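PDB 6NST: branched-chain-amino-acid aminotransferase from Pseudomonas aeruginosa, which probably catalyses the reversible transfer of the amino group of leucine, isoleucine or valine to 2-oxoglutarate, using pyridoxal 5'-phosphate as cofactor. Local coordinates for residues 139-151 with 174-188. The protein carries 1 engineered substitution. Residues are numbered along the deposited sequence; the frame is centred on the assembly and turned at random.
Sequences GIKVRTSSFTRHH and EAISGGADEAMMLDP
Strands 140-145 and 182-186 are the two parallel strands of a beta-alpha-beta unit, with helix 166-177 in the crossover between them; their short axes run 34° apart. Bonds alternate as parallel pairing requires: Arg143 N gives to Glu182 O, Arg143 O takes Met184 N, and Ser145 N reaches Met184 O at 2.8 Å, nearly straight at 172°. At the start of the pairing Lys141 O accepts from Glu182 N and, in addition, from Asp181 N, while Asp181 returns the grip through OD2, which Lys141 N meets at 3.0 Å from above the carboxylate plane. On one face Val142 CG1 packs 3.8 Å from Met184 CB, the side chains crossing at about a right angle.

Past Ser145 the chain turns a corner, and there Glu174 holds it with both oxygens. CG anti to the backbone N (chi1 176°) and an extended chain carry the carboxylate from the helix to Ser146; Ser146 N meets Glu174 OE1 at 3.0 Å and Ser146 OG donates to Glu174 OE2, each on a syn side. Ser145 OG accepts from Phe147 N, an ST turn that braces the same bend. A water bridges Ser145 O, Phe147 O and Leu186 N where direct strand pairing lapses; direct backbone bonding resumes with Arg149 N to Leu186 O, 2.8 Å. Met185, bent at chi2 and chi3, brings CE within 3.7 Å of Arg149 CD, while the Arg149 guanidinium goes on to a salt bridge with Glu194.

Helix 166-177 ends in a Schellman motif at Gly179 and covers Ser145 and Met185 through Ala171. Strand 262-267 flanks 140-145, strand 192-195 pairs with 182-186, and Arg143 reaches Glu174 O of a second subunit.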
loop_
_atom_site.group_PDB
_atom_site.type_symbol
_atom_site.label_atom_id
_atom_site.label_comp_id
_atom_site.label_asym_id
_atom_site.label_seq_id
_atom_site.Cartn_x
_atom_site.Cartn_y
_atom_site.Cartn_z
ATOM N N GLY A 139 -22.104 -21.561 18.022
ATOM C CA GLY A 139 -21.045 -20.645 17.661
ATOM C C GLY A 139 -19.721 -21.363 17.460
ATOM O O GLY A 139 -19.431 -22.386 18.095
ATOM N N ILE A 140 -18.903 -20.815 16.565
ATOM C CA ILE A 140 -17.600 -21.377 16.240
ATOM C C ILE A 140 -16.510 -20.445 16.755
ATOM O O ILE A 140 -16.750 -19.279 17.085
ATOM C CB ILE A 140 -17.439 -21.614 14.725
ATOM C CG1 ILE A 140 -17.543 -20.290 13.966
ATOM C CG2 ILE A 140 -18.485 -22.587 14.222
ATOM C CD1 ILE A 140 -17.323 -20.423 12.471
ATOM N N LYS A 141 -15.291 -20.979 16.824
ATOM C CA LYS A 141 -14.109 -20.191 17.148
ATOM C C LYS A 141 -13.487 -19.653 15.867
ATOM O O LYS A 141 -13.380 -20.369 14.868
ATOM C CB LYS A 141 -13.076 -21.028 17.905
ATOM C CG LYS A 141 -13.449 -21.374 19.333
ATOM C CD LYS A 141 -12.341 -22.184 19.998
ATOM C CE LYS A 141 -11.005 -21.452 19.935
ATOM N NZ LYS A 141 -9.906 -22.218 20.589
ATOM N N VAL A 142 -13.064 -18.392 15.904
ATOM C CA VAL A 142 -12.519 -17.716 14.734
ATOM C C VAL A 142 -11.190 -17.074 15.108
ATOM O O VAL A 142 -11.088 -16.398 16.138
ATOM C CB VAL A 142 -13.498 -16.662 14.183
ATOM C CG1 VAL A 142 -12.858 -15.874 13.053
ATOM C CG2 VAL A 142 -14.774 -17.333 13.703
ATOM N N ARG A 143 -10.175 -17.289 14.275
ATOM C CA ARG A 143 -8.889 -16.620 14.400
ATOM C C ARG A 143 -8.644 -15.787 13.151
ATOM O O ARG A 143 -8.880 -16.256 12.032
ATOM C CB ARG A 143 -7.753 -17.627 14.597
ATOM C CG ARG A 143 -7.761 -18.307 15.953
ATOM C CD ARG A 143 -6.649 -19.339 16.069
ATOM N NE ARG A 143 -5.325 -18.726 16.063
ATOM C CZ ARG A 143 -4.740 -18.202 17.136
ATOM N NH1 ARG A 143 -5.368 -18.208 18.305
ATOM N NH2 ARG A 143 -3.532 -17.664 17.040
ATOM N N THR A 144 -8.181 -14.555 13.342
ATOM C CA THR A 144 -7.851 -13.705 12.205
ATOM C C THR A 144 -6.661 -14.289 11.452
ATOM O O THR A 144 -5.638 -14.630 12.054
ATOM C CB THR A 144 -7.541 -12.284 12.667
ATOM O OG1 THR A 144 -8.659 -11.762 13.395
ATOM C CG2 THR A 144 -7.259 -11.387 11.473
ATOM N N SER A 145 -6.802 -14.413 10.136
ATOM C CA SER A 145 -5.767 -15.033 9.320
ATOM C C SER A 145 -4.569 -14.108 9.158
ATOM O O SER A 145 -4.719 -12.899 8.960
ATOM C CB SER A 145 -6.328 -15.397 7.944
ATOM O OG SER A 145 -5.304 -15.861 7.081
ATOM N N SER A 146 -3.370 -14.689 9.241
ATOM C CA SER A 146 -2.148 -13.961 8.932
ATOM C C SER A 146 -1.910 -13.841 7.434
ATOM O O SER A 146 -1.014 -13.098 7.022
ATOM C CB SER A 146 -0.939 -14.637 9.587
ATOM O OG SER A 146 -0.648 -15.879 8.965
ATOM N N PHE A 147 -2.679 -14.559 6.620
ATOM C CA PHE A 147 -2.629 -14.410 5.173
ATOM C C PHE A 147 -3.577 -13.296 4.749
ATOM O O PHE A 147 -4.748 -13.283 5.145
ATOM C CB PHE A 147 -3.008 -15.717 4.473
ATOM C CG PHE A 147 -2.075 -16.855 4.764
ATOM C CD1 PHE A 147 -0.935 -17.043 4.000
ATOM C CD2 PHE A 147 -2.342 -17.741 5.793
ATOM C CE1 PHE A 147 -0.074 -18.090 4.263
ATOM C CE2 PHE A 147 -1.484 -18.790 6.062
ATOM C CZ PHE A 147 -0.351 -18.966 5.295
ATOM N N THR A 148 -3.068 -12.367 3.946
ATOM C CA THR A 148 -3.889 -11.272 3.452
ATOM C C THR A 148 -4.843 -11.773 2.373
ATOM O O THR A 148 -4.469 -12.583 1.522
ATOM C CB THR A 148 -2.997 -10.160 2.903
ATOM O OG1 THR A 148 -2.079 -9.741 3.920
ATOM C CG2 THR A 148 -3.825 -8.970 2.461
ATOM N N ARG A 149 -6.084 -11.295 2.421
ATOM C CA ARG A 149 -7.085 -11.699 1.444
ATOM C C ARG A 149 -6.738 -11.132 0.063
ATOM O O ARG A 149 -5.883 -10.256 -0.084
ATOM C CB ARG A 149 -8.477 -11.248 1.895
ATOM C CG ARG A 149 -9.647 -11.961 1.214
ATOM C CD ARG A 149 -9.488 -13.475 1.241
ATOM N NE ARG A 149 -10.655 -14.160 0.688
ATOM C CZ ARG A 149 -10.752 -15.479 0.547
ATOM N NH1 ARG A 149 -9.749 -16.265 0.914
ATOM N NH2 ARG A 149 -11.853 -16.014 0.037
ATOM N N HIS A 150 -7.420 -11.652 -0.957
ATOM C CA HIS A 150 -7.092 -11.341 -2.342
ATOM C C HIS A 150 -7.155 -9.841 -2.616
ATOM O O HIS A 150 -7.954 -9.107 -2.030
ATOM C CB HIS A 150 -8.042 -12.078 -3.288
ATOM C CG HIS A 150 -7.742 -13.537 -3.430
ATOM N ND1 HIS A 150 -6.609 -14.005 -4.061
ATOM C CD2 HIS A 150 -8.429 -14.633 -3.030
ATOM C CE1 HIS A 150 -6.609 -15.325 -4.040
ATOM N NE2 HIS A 150 -7.704 -15.732 -3.421
ATOM N N HIS A 151 -6.300 -9.398 -3.535
ATOM C CA HIS A 151 -6.197 -8.002 -3.944
ATOM C C HIS A 151 -7.026 -7.786 -5.203
ATOM O O HIS A 151 -6.922 -8.562 -6.159
ATOM C CB HIS A 151 -4.730 -7.639 -4.187
ATOM C CG HIS A 151 -4.494 -6.190 -4.480
ATOM N ND1 HIS A 151 -4.752 -5.627 -5.711
ATOM C CD2 HIS A 151 -3.989 -5.197 -3.711
ATOM C CE1 HIS A 151 -4.435 -4.345 -5.682
ATOM N NE2 HIS A 151 -3.968 -4.059 -4.481
ATOM N N GLU A 174 -4.519 -22.628 8.730
ATOM C CA GLU A 174 -3.926 -21.868 9.826
ATOM C C GLU A 174 -4.891 -21.753 10.997
ATOM O O GLU A 174 -4.498 -21.935 12.156
ATOM C CB GLU A 174 -3.511 -20.475 9.350
ATOM C CG GLU A 174 -2.975 -19.593 10.474
ATOM C CD GLU A 174 -2.673 -18.176 10.030
ATOM O OE1 GLU A 174 -3.415 -17.644 9.176
ATOM O OE2 GLU A 174 -1.691 -17.594 10.535
ATOM N N ALA A 175 -6.160 -21.447 10.715
ATOM C CA ALA A 175 -7.145 -21.315 11.781
ATOM C C ALA A 175 -7.352 -22.631 12.515
ATOM O O ALA A 175 -7.567 -22.637 13.731
ATOM C CB ALA A 175 -8.469 -20.809 11.212
ATOM N N ILE A 176 -7.282 -23.752 11.798
ATOM C CA ILE A 176 -7.467 -25.051 12.435
ATOM C C ILE A 176 -6.247 -25.416 13.272
ATOM O O ILE A 176 -6.378 -25.872 14.415
ATOM C CB ILE A 176 -7.779 -26.121 11.373
ATOM C CG1 ILE A 176 -9.121 -25.816 10.701
ATOM C CG2 ILE A 176 -7.789 -27.506 11.994
ATOM C CD1 ILE A 176 -9.486 -26.779 9.589
ATOM N N SER A 177 -5.043 -25.209 12.730
ATOM C CA SER A 177 -3.829 -25.507 13.485
ATOM C C SER A 177 -3.678 -24.616 14.710
ATOM O O SER A 177 -2.919 -24.959 15.621
ATOM C CB SER A 177 -2.596 -25.374 12.585
ATOM O OG SER A 177 -2.448 -24.048 12.105
ATOM N N GLY A 178 -4.379 -23.488 14.756
ATOM C CA GLY A 178 -4.385 -22.624 15.915
ATOM C C GLY A 178 -5.486 -22.898 16.910
ATOM O O GLY A 178 -5.595 -22.182 17.911
ATOM N N GLY A 179 -6.318 -23.912 16.666
ATOM C CA GLY A 179 -7.377 -24.282 17.581
ATOM C C GLY A 179 -8.760 -23.781 17.221
ATOM O O GLY A 179 -9.713 -24.079 17.949
ATOM N N ALA A 180 -8.904 -23.045 16.126
ATOM C CA ALA A 180 -10.179 -22.461 15.740
ATOM C C ALA A 180 -10.864 -23.301 14.668
ATOM O O ALA A 180 -10.318 -24.282 14.157
ATOM C CB ALA A 180 -9.981 -21.027 15.240
ATOM N N ASP A 181 -12.085 -22.894 14.328
ATOM C CA ASP A 181 -12.864 -23.540 13.281
ATOM C C ASP A 181 -12.828 -22.791 11.963
ATOM O O ASP A 181 -13.021 -23.404 10.908
ATOM C CB ASP A 181 -14.325 -23.683 13.719
ATOM C CG ASP A 181 -14.460 -24.357 15.058
ATOM O OD1 ASP A 181 -13.818 -25.409 15.257
ATOM O OD2 ASP A 181 -15.194 -23.826 15.916
ATOM N N GLU A 182 -12.591 -21.483 11.996
ATOM C CA GLU A 182 -12.630 -20.682 10.785
ATOM C C GLU A 182 -11.666 -19.518 10.941
ATOM O O GLU A 182 -11.267 -19.158 12.052
ATOM C CB GLU A 182 -14.058 -20.193 10.495
ATOM C CG GLU A 182 -14.288 -19.659 9.086
ATOM C CD GLU A 182 -13.780 -20.602 8.010
ATOM O OE1 GLU A 182 -12.592 -20.496 7.642
ATOM O OE2 GLU A 182 -14.562 -21.454 7.539
ATOM N N ALA A 183 -11.277 -18.946 9.808
ATOM C CA ALA A 183 -10.414 -17.779 9.771
ATOM C C ALA A 183 -11.219 -16.551 9.369
ATOM O O ALA A 183 -12.248 -16.655 8.697
ATOM C CB ALA A 183 -9.250 -17.983 8.796
ATOM N N MET A 184 -10.749 -15.385 9.807
ATOM C CA MET A 184 -11.286 -14.100 9.382
ATOM C C MET A 184 -10.226 -13.413 8.530
ATOM O O MET A 184 -9.096 -13.211 8.987
ATOM C CB MET A 184 -11.673 -13.232 10.583
ATOM C CG MET A 184 -12.474 -11.981 10.220
ATOM S SD MET A 184 -13.073 -11.022 11.634
ATOM C CE MET A 184 -11.558 -10.287 12.244
ATOM N N MET A 185 -10.588 -13.067 7.298
ATOM C CA MET A 185 -9.639 -12.517 6.336
ATOM C C MET A 185 -9.652 -10.994 6.365
ATOM O O MET A 185 -10.712 -10.370 6.462
ATOM C CB MET A 185 -9.964 -12.990 4.919
ATOM C CG MET A 185 -10.250 -14.472 4.792
ATOM S SD MET A 185 -8.822 -15.480 5.199
ATOM C CE MET A 185 -7.589 -14.799 4.094
ATOM N N LEU A 186 -8.466 -10.403 6.256
ATOM C CA LEU A 186 -8.308 -8.962 6.121
ATOM C C LEU A 186 -7.818 -8.630 4.718
ATOM O O LEU A 186 -6.979 -9.343 4.160
ATOM C CB LEU A 186 -7.320 -8.412 7.156
ATOM C CG LEU A 186 -7.516 -8.845 8.610
ATOM C CD1 LEU A 186 -6.398 -8.291 9.469
ATOM C CD2 LEU A 186 -8.873 -8.398 9.142
ATOM N N ASP A 187 -8.343 -7.542 4.154
ATOM C CA ASP A 187 -7.944 -7.096 2.827
ATOM C C ASP A 187 -6.543 -6.478 2.887
ATOM O O ASP A 187 -5.986 -6.289 3.971
ATOM C CB ASP A 187 -8.982 -6.115 2.269
ATOM C CG ASP A 187 -9.149 -4.870 3.127
ATOM O OD1 ASP A 187 -8.380 -4.677 4.090
ATOM O OD2 ASP A 187 -10.069 -4.079 2.830
ATOM N N PRO A 188 -5.939 -6.164 1.733
ATOM C CA PRO A 188 -4.597 -5.549 1.752
ATOM C C PRO A 188 -4.511 -4.221 2.499
ATOM O O PRO A 188 -3.394 -3.758 2.762
ATOM C CB PRO A 188 -4.278 -5.367 0.263
ATOM C CG PRO A 188 -5.011 -6.481 -0.394
ATOM C CD PRO A 188 -6.297 -6.629 0.379
HETATM O O HOH W 1 -7.714 -21.520 19.439
HETATM O O HOH W 2 -5.921 -11.602 6.747
#